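Local coordinates for protein SAM-dependent O-methyltransferase (PDB 2HNK) that probably transfers a methyl group from S-adenosylmethionine to a hydroxyl oxygen of a substrate, and binds the product S-adenosyl-L-homocysteine in a Rossmann-like domain, at residues C[92-95]-C[96-99]; C[104-108]-C[109-113]; C[182-185]-C[186-189]; C[154-157]-C[158-161]. One frame throughout, in Å; residues are numbered along the deposited sequence.

Contact 1: C[92-95]-C[96-99]. With SAH (S-adenosyl-L-homocysteine), chain O.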
loop_
_atom_site.group_PDB
_atom_site.type_symbol
_atom_site.label_atom_id
_atom_site.label_comp_id
_atom_site.label_asym_id
_atom_site.label_seq_id
_atom_site.Cartn_x
_atom_site.Cartn_y
_atom_site.Cartn_z
ATOM N N ASP C 92 -9.294 11.251 -19.766
ATOM C CA ASP C 92 -8.196 12.080 -20.233
ATOM C C ASP C 92 -8.735 13.066 -21.256
ATOM O O ASP C 92 -9.731 12.788 -21.936
ATOM C CB ASP C 92 -7.096 11.213 -20.854
ATOM C CG ASP C 92 -5.717 11.865 -20.786
ATOM O OD1 ASP C 92 -5.407 12.727 -21.636
ATOM O OD2 ASP C 92 -4.928 11.504 -19.892
ATOM N N VAL C 93 -8.082 14.220 -21.352
ATOM C CA VAL C 93 -8.432 15.238 -22.338
ATOM C C VAL C 93 -7.785 15.004 -23.702
ATOM O O VAL C 93 -8.195 15.620 -24.688
ATOM C CB VAL C 93 -8.038 16.659 -21.856
ATOM C CG1 VAL C 93 -8.961 17.115 -20.747
ATOM C CG2 VAL C 93 -6.571 16.708 -21.409
ATOM N N SER C 94 -6.786 14.122 -23.760
ATOM C CA SER C 94 -5.913 14.033 -24.935
ATOM C C SER C 94 -6.149 12.804 -25.804
ATOM O O SER C 94 -5.924 11.663 -25.367
ATOM C CB SER C 94 -4.440 14.108 -24.517
ATOM O OG SER C 94 -3.586 13.777 -25.598
ATOM N N GLU C 95 -6.588 13.046 -27.039
ATOM C CA GLU C 95 -6.741 11.980 -28.027
ATOM C C GLU C 95 -5.378 11.409 -28.389
ATOM O O GLU C 95 -5.203 10.191 -28.456
ATOM C CB GLU C 95 -7.431 12.493 -29.297
ATOM C CG GLU C 95 -7.991 11.375 -30.193
ATOM C CD GLU C 95 -7.794 11.635 -31.689
ATOM O OE1 GLU C 95 -7.672 10.647 -32.454
ATOM O OE2 GLU C 95 -7.751 12.817 -32.105
ATOM N N GLU C 96 -4.427 12.312 -28.620
ATOM C CA GLU C 96 -3.072 11.973 -29.025
ATOM C C GLU C 96 -2.400 10.973 -28.078
ATOM O O GLU C 96 -1.888 9.946 -28.521
ATOM C CB GLU C 96 -2.227 13.244 -29.138
ATOM C CG GLU C 96 -0.791 12.991 -29.568
ATOM C CD GLU C 96 -0.003 14.271 -29.814
ATOM O OE1 GLU C 96 -0.204 15.257 -29.072
ATOM O OE2 GLU C 96 0.832 14.291 -30.746
ATOM N N TRP C 97 -2.409 11.279 -26.785
ATOM C CA TRP C 97 -1.716 10.454 -25.796
ATOM C C TRP C 97 -2.448 9.173 -25.481
ATOM O O TRP C 97 -1.818 8.140 -25.274
ATOM C CB TRP C 97 -1.442 11.238 -24.522
ATOM C CG TRP C 97 -0.444 12.316 -24.737
ATOM C CD1 TRP C 97 0.594 12.312 -25.634
ATOM C CD2 TRP C 97 -0.363 13.558 -24.036
ATOM N NE1 TRP C 97 1.310 13.483 -25.536
ATOM C CE2 TRP C 97 0.748 14.263 -24.559
ATOM C CE3 TRP C 97 -1.110 14.140 -23.005
ATOM C CZ2 TRP C 97 1.120 15.526 -24.093
ATOM C CZ3 TRP C 97 -0.737 15.401 -22.539
ATOM C CH2 TRP C 97 0.369 16.079 -23.087
ATOM N N THR C 98 -3.775 9.229 -25.472
ATOM C CA THR C 98 -4.553 8.025 -25.240
ATOM C C THR C 98 -4.551 7.105 -26.465
ATOM O O THR C 98 -4.846 5.911 -26.345
ATOM C CB THR C 98 -5.982 8.316 -24.710
ATOM O OG1 THR C 98 -6.718 9.082 -25.672
ATOM C CG2 THR C 98 -5.908 9.085 -23.387
ATOM N N ASN C 99 -4.180 7.653 -27.626
ATOM C CA ASN C 99 -3.882 6.828 -28.795
ATOM C C ASN C 99 -2.640 5.956 -28.592
ATOM O O ASN C 99 -2.596 4.814 -29.081
ATOM C CB ASN C 99 -3.760 7.670 -30.073
ATOM C CG ASN C 99 -5.110 8.073 -30.638
ATOM O OD1 ASN C 99 -6.130 7.478 -30.306
ATOM N ND2 ASN C 99 -5.122 9.093 -31.494
HETATM N N SAH O . -1.411 8.141 -15.272
HETATM C CA SAH O . -0.432 8.548 -16.327
HETATM C CB SAH O . 0.098 9.952 -16.037
HETATM C CG SAH O . -0.969 11.049 -16.092
HETATM S SD SAH O . -0.241 12.588 -16.693
HETATM C C SAH O . 0.718 7.547 -16.527
HETATM O O SAH O . 1.534 7.689 -17.443
HETATM O OXT SAH O . 0.861 6.574 -15.789
HETATM C "C5'" SAH O . -1.788 13.528 -16.620
HETATM C "C4'" SAH O . -2.738 13.320 -17.796
HETATM O "O4'" SAH O . -3.984 13.904 -17.473
HETATM C "C3'" SAH O . -2.257 13.982 -19.076
HETATM O "O3'" SAH O . -2.259 13.021 -20.105
HETATM C "C2'" SAH O . -3.269 15.063 -19.400
HETATM O "O2'" SAH O . -3.574 15.065 -20.780
HETATM C "C1'" SAH O . -4.479 14.651 -18.568
HETATM N N9 SAH O . -5.313 15.788 -18.117
HETATM C C8 SAH O . -4.937 17.090 -17.869
HETATM N N7 SAH O . -6.032 17.793 -17.487
HETATM C C5 SAH O . -7.102 16.961 -17.482
HETATM C C6 SAH O . -8.452 17.142 -17.178
HETATM N N6 SAH O . -8.914 18.328 -16.802
HETATM N N1 SAH O . -9.325 16.074 -17.277
HETATM C C2 SAH O . -8.867 14.828 -17.667
HETATM N N3 SAH O . -7.529 14.652 -17.966
HETATM C C4 SAH O . -6.662 15.700 -17.880
#

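Contact 2: C[104-108]-C[109-113]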
loop_
_atom_site.group_PDB
_atom_site.type_symbol
_atom_site.label_atom_id
_atom_site.label_comp_id
_atom_site.label_asym_id
_atom_site.label_seq_id
_atom_site.Cartn_x
_atom_site.Cartn_y
_atom_site.Cartn_z
ATOM N N TYR C 104 -0.900 0.246 -26.512
ATOM C CA TYR C 104 -0.355 -0.701 -25.531
ATOM C C TYR C 104 -1.408 -1.572 -24.862
ATOM O O TYR C 104 -1.135 -2.731 -24.568
ATOM C CB TYR C 104 0.563 0.005 -24.531
ATOM C CG TYR C 104 1.844 0.409 -25.200
ATOM C CD1 TYR C 104 1.972 1.663 -25.806
ATOM C CD2 TYR C 104 2.919 -0.490 -25.290
ATOM C CE1 TYR C 104 3.147 2.026 -26.460
ATOM C CE2 TYR C 104 4.093 -0.140 -25.945
ATOM C CZ TYR C 104 4.199 1.119 -26.531
ATOM O OH TYR C 104 5.366 1.473 -27.174
ATOM N N TRP C 105 -2.608 -1.032 -24.648
ATOM C CA TRP C 105 -3.736 -1.857 -24.220
ATOM C C TRP C 105 -3.948 -3.031 -25.198
ATOM O O TRP C 105 -4.125 -4.184 -24.776
ATOM C CB TRP C 105 -5.026 -1.036 -24.133
ATOM C CG TRP C 105 -4.993 0.142 -23.202
ATOM C CD1 TRP C 105 -4.148 0.341 -22.138
ATOM C CD2 TRP C 105 -5.884 1.267 -23.219
ATOM N NE1 TRP C 105 -4.451 1.521 -21.507
ATOM C CE2 TRP C 105 -5.510 2.111 -22.145
ATOM C CE3 TRP C 105 -6.959 1.646 -24.038
ATOM C CZ2 TRP C 105 -6.167 3.321 -21.874
ATOM C CZ3 TRP C 105 -7.613 2.850 -23.773
ATOM C CH2 TRP C 105 -7.216 3.672 -22.694
ATOM N N LYS C 106 -3.921 -2.719 -26.499
ATOM C CA LYS C 106 -4.097 -3.723 -27.548
ATOM C C LYS C 106 -2.950 -4.721 -27.577
ATOM O O LYS C 106 -3.187 -5.926 -27.679
ATOM C CB LYS C 106 -4.272 -3.068 -28.922
ATOM C CG LYS C 106 -4.811 -4.009 -30.001
ATOM C CD LYS C 106 -5.049 -3.280 -31.327
ATOM C CE LYS C 106 -6.238 -2.301 -31.274
ATOM N NZ LYS C 106 -7.556 -2.988 -31.096
ATOM N N GLU C 107 -1.717 -4.219 -27.484
ATOM C CA GLU C 107 -0.517 -5.069 -27.395
ATOM C C GLU C 107 -0.620 -6.094 -26.270
ATOM O O GLU C 107 -0.119 -7.210 -26.384
ATOM C CB GLU C 107 0.742 -4.225 -27.175
ATOM C CG GLU C 107 1.367 -3.671 -28.450
ATOM C CD GLU C 107 2.799 -3.154 -28.246
ATOM O OE1 GLU C 107 3.459 -3.566 -27.264
ATOM O OE2 GLU C 107 3.268 -2.341 -29.076
ATOM N N ASN C 108 -1.279 -5.708 -25.186
ATOM C CA ASN C 108 -1.368 -6.546 -24.007
ATOM C C ASN C 108 -2.709 -7.262 -23.873
ATOM O O ASN C 108 -2.953 -7.936 -22.873
ATOM C CB ASN C 108 -1.034 -5.718 -22.762
ATOM C CG ASN C 108 0.428 -5.309 -22.720
ATOM O OD1 ASN C 108 1.291 -6.099 -22.347
ATOM N ND2 ASN C 108 0.713 -4.081 -23.116
ATOM N N GLY C 109 -3.566 -7.106 -24.887
ATOM C CA GLY C 109 -4.859 -7.789 -24.956
ATOM C C GLY C 109 -5.815 -7.429 -23.832
ATOM O O GLY C 109 -6.584 -8.280 -23.379
ATOM N N LEU C 110 -5.776 -6.169 -23.401
ATOM C CA LEU C 110 -6.510 -5.714 -22.214
ATOM C C LEU C 110 -7.691 -4.784 -22.506
ATOM O O LEU C 110 -8.390 -4.360 -21.581
ATOM C CB LEU C 110 -5.548 -5.013 -21.235
ATOM C CG LEU C 110 -4.443 -5.873 -20.603
ATOM C CD1 LEU C 110 -3.313 -4.997 -20.072
ATOM C CD2 LEU C 110 -5.007 -6.777 -19.510
ATOM N N GLU C 111 -7.914 -4.467 -23.782
ATOM C CA GLU C 111 -8.962 -3.519 -24.182
ATOM C C GLU C 111 -10.356 -3.850 -23.672
ATOM O O GLU C 111 -11.126 -2.945 -23.328
ATOM C CB GLU C 111 -9.006 -3.370 -25.690
ATOM C CG GLU C 111 -7.892 -2.509 -26.246
ATOM C CD GLU C 111 -7.932 -2.453 -27.749
ATOM O OE1 GLU C 111 -8.238 -1.370 -28.292
ATOM O OE2 GLU C 111 -7.681 -3.499 -28.379
ATOM N N ASN C 112 -10.674 -5.141 -23.626
ATOM C CA ASN C 112 -11.976 -5.595 -23.146
ATOM C C ASN C 112 -12.288 -5.070 -21.739
ATOM O O ASN C 112 -13.438 -4.761 -21.420
ATOM C CB ASN C 112 -12.092 -7.125 -23.235
ATOM C CG ASN C 112 -11.257 -7.856 -22.187
ATOM O OD1 ASN C 112 -11.803 -8.370 -21.210
ATOM N ND2 ASN C 112 -9.941 -7.913 -22.383
ATOM N N LYS C 113 -11.239 -4.917 -20.933
ATOM C CA LYS C 113 -11.352 -4.455 -19.539
ATOM C C LYS C 113 -11.393 -2.938 -19.407
ATOM O O LYS C 113 -11.680 -2.429 -18.331
ATOM C CB LYS C 113 -10.167 -4.986 -18.723
ATOM C CG LYS C 113 -10.273 -6.454 -18.328
ATOM C CD LYS C 113 -8.910 -7.017 -17.929
ATOM C CE LYS C 113 -9.006 -7.842 -16.666
ATOM N NZ LYS C 113 -7.685 -8.425 -16.289
#

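Contact 3: C[182-185]-C[186-189]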
loop_
_atom_site.group_PDB
_atom_site.type_symbol
_atom_site.label_atom_id
_atom_site.label_comp_id
_atom_site.label_asym_id
_atom_site.label_seq_id
_atom_site.Cartn_x
_atom_site.Cartn_y
_atom_site.Cartn_z
ATOM N N VAL C 182 1.441 13.925 -4.676
ATOM C CA VAL C 182 1.019 14.659 -3.481
ATOM C C VAL C 182 2.156 15.421 -2.788
ATOM O O VAL C 182 1.909 16.255 -1.919
ATOM C CB VAL C 182 0.232 13.758 -2.468
ATOM C CG1 VAL C 182 -1.131 13.338 -3.049
ATOM C CG2 VAL C 182 1.046 12.537 -2.030
ATOM N N LEU C 183 3.395 15.151 -3.186
ATOM C CA LEU C 183 4.543 15.883 -2.639
ATOM C C LEU C 183 5.089 16.931 -3.615
ATOM O O LEU C 183 5.844 17.811 -3.217
ATOM C CB LEU C 183 5.633 14.921 -2.157
ATOM C CG LEU C 183 5.235 14.059 -0.944
ATOM C CD1 LEU C 183 6.330 13.082 -0.579
ATOM C CD2 LEU C 183 4.855 14.920 0.264
ATOM N N TRP C 184 4.688 16.823 -4.883
ATOM C CA TRP C 184 5.028 17.797 -5.928
ATOM C C TRP C 184 6.493 18.242 -5.859
ATOM O O TRP C 184 6.799 19.421 -5.639
ATOM C CB TRP C 184 4.060 18.980 -5.868
ATOM C CG TRP C 184 3.771 19.669 -7.176
ATOM C CD1 TRP C 184 3.616 21.015 -7.360
ATOM C CD2 TRP C 184 3.580 19.067 -8.468
ATOM N NE1 TRP C 184 3.352 21.290 -8.674
ATOM C CE2 TRP C 184 3.320 20.116 -9.379
ATOM C CE3 TRP C 184 3.604 17.746 -8.946
ATOM C CZ2 TRP C 184 3.089 19.888 -10.747
ATOM C CZ3 TRP C 184 3.374 17.519 -10.302
ATOM C CH2 TRP C 184 3.116 18.587 -11.186
ATOM N N ASP C 185 7.385 17.266 -6.027
ATOM C CA ASP C 185 8.840 17.452 -5.970
ATOM C C ASP C 185 9.294 18.185 -4.706
ATOM O O ASP C 185 10.311 18.878 -4.698
ATOM C CB ASP C 185 9.338 18.148 -7.243
ATOM C CG ASP C 185 10.790 17.837 -7.557
ATOM O OD1 ASP C 185 11.273 16.725 -7.251
ATOM O OD2 ASP C 185 11.454 18.715 -8.121
ATOM N N GLY C 186 8.521 18.033 -3.637
ATOM C CA GLY C 186 8.823 18.705 -2.388
ATOM C C GLY C 186 8.358 20.151 -2.262
ATOM O O GLY C 186 8.513 20.734 -1.199
ATOM N N SER C 187 7.788 20.723 -3.327
ATOM C CA SER C 187 7.361 22.140 -3.325
ATOM C C SER C 187 6.214 22.443 -2.356
ATOM O O SER C 187 6.057 23.583 -1.916
ATOM C CB SER C 187 6.979 22.607 -4.728
ATOM O OG SER C 187 5.814 21.942 -5.173
ATOM N N VAL C 188 5.427 21.413 -2.031
ATOM C CA VAL C 188 4.316 21.525 -1.075
ATOM C C VAL C 188 4.759 22.003 0.312
ATOM O O VAL C 188 4.003 22.672 1.014
ATOM C CB VAL C 188 3.519 20.195 -0.940
ATOM C CG1 VAL C 188 2.882 19.816 -2.270
ATOM C CG2 VAL C 188 4.401 19.057 -0.402
ATOM N N ALA C 189 5.990 21.669 0.689
ATOM C CA ALA C 189 6.531 22.053 1.987
ATOM C C ALA C 189 7.203 23.447 1.986
ATOM O O ALA C 189 7.610 23.940 3.037
ATOM C CB ALA C 189 7.491 20.975 2.492
#

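Contact 4: C[154-157]-C[158-161]. With SAH (S-adenosyl-L-homocysteine), chain O.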
loop_
_atom_site.group_PDB
_atom_site.type_symbol
_atom_site.label_atom_id
_atom_site.label_comp_id
_atom_site.label_asym_id
_atom_site.label_seq_id
_atom_site.Cartn_x
_atom_site.Cartn_y
_atom_site.Cartn_z
ATOM N N ASP C 154 -4.516 11.403 -11.015
ATOM C CA ASP C 154 -3.257 11.814 -11.623
ATOM C C ASP C 154 -3.474 12.789 -12.791
ATOM O O ASP C 154 -2.814 12.700 -13.825
ATOM C CB ASP C 154 -2.493 10.577 -12.101
ATOM C CG ASP C 154 -1.039 10.871 -12.414
ATOM O OD1 ASP C 154 -0.497 11.894 -11.932
ATOM O OD2 ASP C 154 -0.441 10.061 -13.138
ATOM N N ALA C 155 -4.396 13.727 -12.618
ATOM C CA ALA C 155 -4.737 14.674 -13.679
ATOM C C ALA C 155 -4.136 16.055 -13.408
ATOM O O ALA C 155 -3.038 16.159 -12.851
ATOM C CB ALA C 155 -6.251 14.751 -13.855
ATOM N N ASP C 156 -4.840 17.110 -13.813
ATOM C CA ASP C 156 -4.357 18.474 -13.603
ATOM C C ASP C 156 -4.406 18.833 -12.116
ATOM O O ASP C 156 -5.451 18.744 -11.475
ATOM C CB ASP C 156 -5.120 19.480 -14.477
ATOM C CG ASP C 156 -6.617 19.436 -14.256
ATOM O OD1 ASP C 156 -7.195 18.328 -14.304
ATOM O OD2 ASP C 156 -7.211 20.519 -14.041
ATOM N N LYS C 157 -3.250 19.219 -11.582
ATOM C CA LYS C 157 -3.022 19.303 -10.138
ATOM C C LYS C 157 -3.815 20.416 -9.474
ATOM O O LYS C 157 -4.271 20.269 -8.331
ATOM C CB LYS C 157 -1.529 19.477 -9.843
ATOM C CG LYS C 157 -0.591 18.554 -10.627
ATOM C CD LYS C 157 -0.900 17.077 -10.384
ATOM C CE LYS C 157 -0.121 16.176 -11.333
ATOM N NZ LYS C 157 -0.785 14.857 -11.503
ATOM N N GLU C 158 -3.981 21.529 -10.188
ATOM C CA GLU C 158 -4.693 22.691 -9.643
ATOM C C GLU C 158 -6.155 22.364 -9.356
ATOM O O GLU C 158 -6.784 23.009 -8.508
ATOM C CB GLU C 158 -4.592 23.883 -10.591
ATOM C CG GLU C 158 -5.368 23.700 -11.872
ATOM C CD GLU C 158 -5.063 24.764 -12.891
ATOM O OE1 GLU C 158 -3.974 25.386 -12.805
ATOM O OE2 GLU C 158 -5.912 24.965 -13.789
ATOM N N ASN C 159 -6.674 21.344 -10.046
ATOM C CA ASN C 159 -8.042 20.878 -9.848
ATOM C C ASN C 159 -8.248 19.732 -8.859
ATOM O O ASN C 159 -9.378 19.260 -8.709
ATOM C CB ASN C 159 -8.696 20.544 -11.191
ATOM C CG ASN C 159 -9.492 21.718 -11.757
ATOM O OD1 ASN C 159 -10.009 22.546 -11.007
ATOM N ND2 ASN C 159 -9.598 21.786 -13.076
ATOM N N TYR C 160 -7.178 19.292 -8.185
ATOM C CA TYR C 160 -7.262 18.197 -7.205
ATOM C C TYR C 160 -8.335 18.431 -6.129
ATOM O O TYR C 160 -9.136 17.525 -5.866
ATOM C CB TYR C 160 -5.904 17.935 -6.539
ATOM C CG TYR C 160 -4.993 16.911 -7.198
ATOM C CD1 TYR C 160 -4.969 16.730 -8.582
ATOM C CD2 TYR C 160 -4.111 16.141 -6.417
ATOM C CE1 TYR C 160 -4.115 15.785 -9.178
ATOM C CE2 TYR C 160 -3.246 15.204 -7.001
ATOM C CZ TYR C 160 -3.250 15.034 -8.376
ATOM O OH TYR C 160 -2.399 14.120 -8.945
ATOM N N PRO C 161 -8.360 19.634 -5.495
ATOM C CA PRO C 161 -9.440 19.870 -4.520
ATOM C C PRO C 161 -10.858 19.844 -5.110
ATOM O O PRO C 161 -11.810 19.640 -4.371
ATOM C CB PRO C 161 -9.108 21.253 -3.930
ATOM C CG PRO C 161 -8.186 21.891 -4.894
ATOM C CD PRO C 161 -7.449 20.792 -5.593
HETATM N N SAH O . -1.411 8.141 -15.272
HETATM C CA SAH O . -0.432 8.548 -16.327
HETATM C CB SAH O . 0.098 9.952 -16.037
HETATM C CG SAH O . -0.969 11.049 -16.092
HETATM S SD SAH O . -0.241 12.588 -16.693
HETATM C C SAH O . 0.718 7.547 -16.527
HETATM O O SAH O . 1.534 7.689 -17.443
HETATM O OXT SAH O . 0.861 6.574 -15.789
HETATM C "C5'" SAH O . -1.788 13.528 -16.620
HETATM C "C4'" SAH O . -2.738 13.320 -17.796
HETATM O "O4'" SAH O . -3.984 13.904 -17.473
HETATM C "C3'" SAH O . -2.257 13.982 -19.076
HETATM O "O3'" SAH O . -2.259 13.021 -20.105
HETATM C "C2'" SAH O . -3.269 15.063 -19.400
HETATM O "O2'" SAH O . -3.574 15.065 -20.780
HETATM C "C1'" SAH O . -4.479 14.651 -18.568
HETATM N N9 SAH O . -5.313 15.788 -18.117
HETATM C C8 SAH O . -4.937 17.090 -17.869
HETATM N N7 SAH O . -6.032 17.793 -17.487
HETATM C C5 SAH O . -7.102 16.961 -17.482
HETATM C C6 SAH O . -8.452 17.142 -17.178
HETATM N N6 SAH O . -8.914 18.328 -16.802
HETATM N N1 SAH O . -9.325 16.074 -17.277
HETATM C C2 SAH O . -8.867 14.828 -17.667
HETATM N N3 SAH O . -7.529 14.652 -17.966
HETATM C C4 SAH O . -6.662 15.700 -17.880
HETATM O O HOH W 1 -6.419 22.725 -15.393
#

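Contact 1: C[92-95]-C[96-99]
Ser94 and Trp97 meet at the start of helix 95-107, where Ser94 is the N-cap. With its OG anti to the backbone N (chi1 169°), Ser94 points the hydroxyl at the first turn, and Trp97 N donates to OG at 3.0 Å along a nearly straight N-H line of 168°. The carbonyl of Ser94 is gripped twice: Thr98 OG1 donates to Ser94 O at 2.7 Å, and the Thr98 backbone N adds a longer bond from above the carbonyl plane. One turn on, Asn99 ND2 reaches Glu95 OE1 at 3.1 Å, meeting the carboxylate from above its plane. Behind the cap, Ser94 N donates to Asp92 OD1 at 2.9 Å, an Asx turn that uses the anti lone pair. That same OD1 accepts from SAH O2' at 3.1 Å, and Asp92 OD2 accepts from SAH O3' at 3.1 Å. OD2 is further held by the backbone N atoms of Thr69 and Phe70, while SAH O2' lies at the edge of the Trp97 ring, in its plane. An acidic residue ending the second strand and gripping both ribose hydroxyls is typical of the Rossmann-like methyltransferase cofactor site.

Contact 2: C[104-108]-C[109-113]
A Schellman motif ends helix 95-107, and Gly109 is the residue that leaves helical geometry, with a positive phi of 62°. Two backbone bonds run back into the last turn. Leu110 N donates to Trp105 O at 2.9 Å with an almost linear N-H angle of 176°, while Gly109 N bonds to Lys106 O at 3.1 Å. Just before the glycine, Asn108 folds its amide back along the helix, and ND2 reaches Tyr104 O at 2.7 Å; the backbone N of Asn108 bonds the same oxygen from the opposite face of its plane. Ser26 is a second partner of ND2. Beyond the turn, Leu110 lays CD1 against Asn108 CB at 3.6 Å, on a flank also covered by Leu76 of helix 73-81. Glu111 then returns to the helix: its CG rests 3.9 Å from Trp105 CB, and its OE2 takes Lys106 NZ at 2.8 Å on the syn lone pair. The lysine reaches this position by bending at chi3 and chi4, which curls its chain round OE2. Because Arg102 forms a salt bridge with OE1, both carboxylate oxygens face a cationic partner, an arrangement that would be expected to stabilise the ionised form of Glu111.

Contact 3: C[182-185]-C[186-189]
Trp184 and Ser187 join across a type I' beta turn in the loop between strand 175-180 and helix 196-210, with Asp185 and Gly186 at its two central positions. Trp184, Asp185 and Gly186 all have positive phi; Gly186, with phi 83° and no CB, takes the last central position. The turn closes with Ser187 N donating to Trp184 O at 2.8 Å from above the carbonyl plane, and a weak bond links Gly186 N to Leu183 O. Ser187 places OG between its own N and carbonyl carbon (chi1 67°), which brings the hydroxyl back to the turn, obliquely to the indole, with OG 3.2 Å from Trp184 CD1. The ring itself swings out toward helix 196-210, where NE1 bonds Ser197. Val188 splits its methyls: CG1 packs on Trp184 CB at 3.9 Å, whereas CG2 lies against Leu183, 4.2 Å from its CD2. Ile201 supports this patch from helix 196-210, while Ile6 of the second subunit packs on Leu183 and Tyr15 of the second subunit on Val188. Trp184 O accepts from a second donor as well, Ser187 OG at 2.7 Å, in the carbonyl plane and on a lone pair.

Contact 4: C[154-157]-C[158-161]
Lys157 and Tyr160 lie side by side, pointing the same way, and Lys157 NZ donates to Tyr160 OH at 3.1 Å. Among the charged and polar bonds, NZ is the hub: it also donates to Ala155 O at 2.9 Å, in the carbonyl plane, and forms a weak hydrogen bond within a salt bridge to Asp154 OD1. A bend at chi2 (-58°) turns the lysine chain back over its own loop toward these acceptors; Asn181 is a further partner of NZ, and Tyr160 OH also bonds Asp180 O. The second polar group is built on Asp156. Its CG sits between N and carbonyl carbon (chi1 56°), and Asn159 ND2 reaches OD2 at 2.9 Å on the syn lone pair, with carboxylate and amide planes almost perpendicular (89°); Asn159 OD1 is bonded by Asn162 ND2. A water donates to both OD2 and Glu158 OE2, which probably eases the repulsion between the two carboxylates. Backbone bonds from Asn159 N to Asp156 O and from Tyr160 N to Lys157 O complete the turn. Apolar contact is made by Lys157 CD, 3.7 Å from Tyr160 CE1, while Ala155 O and Asp156 O approach the ring edge. SAH N donates to Asp154 OD2 at 3.0 Å, and Asp156 OD1, which bonds Tyr163, lies 3.0 Å from SAH N6; the loop thus forms part of the SAH pocket, at its amino-acid and adenine ends respectively. It carries the chain from strand 148-153 into helix 160-170, with helix 196-210 packed against Lys157 and, through Phe204, edge-to-face with Tyr160.

From the N terminus the four contacts follow in series, none nested in or crossing another. Contact 1 closes the turn from strand 87-92 into helix 95-107, and contact 2 closes the other end of that helix before strand 114-118, so together they frame one helix of the Rossmann-like fold, centres about 16 Å apart. Contact 4 joins strand 148-153 to helix 160-170; it shares the bound SAH with contact 1, approaching it from a different strand end. Contact 3 closes a turn in the loop between strand 175-180 and helix 196-210, and touches contact 4 through Trp184 CH2 and Lys157 CG, 3.7 Å apart. Contacts 2 and 3 lie on opposite sides of the chain's centre.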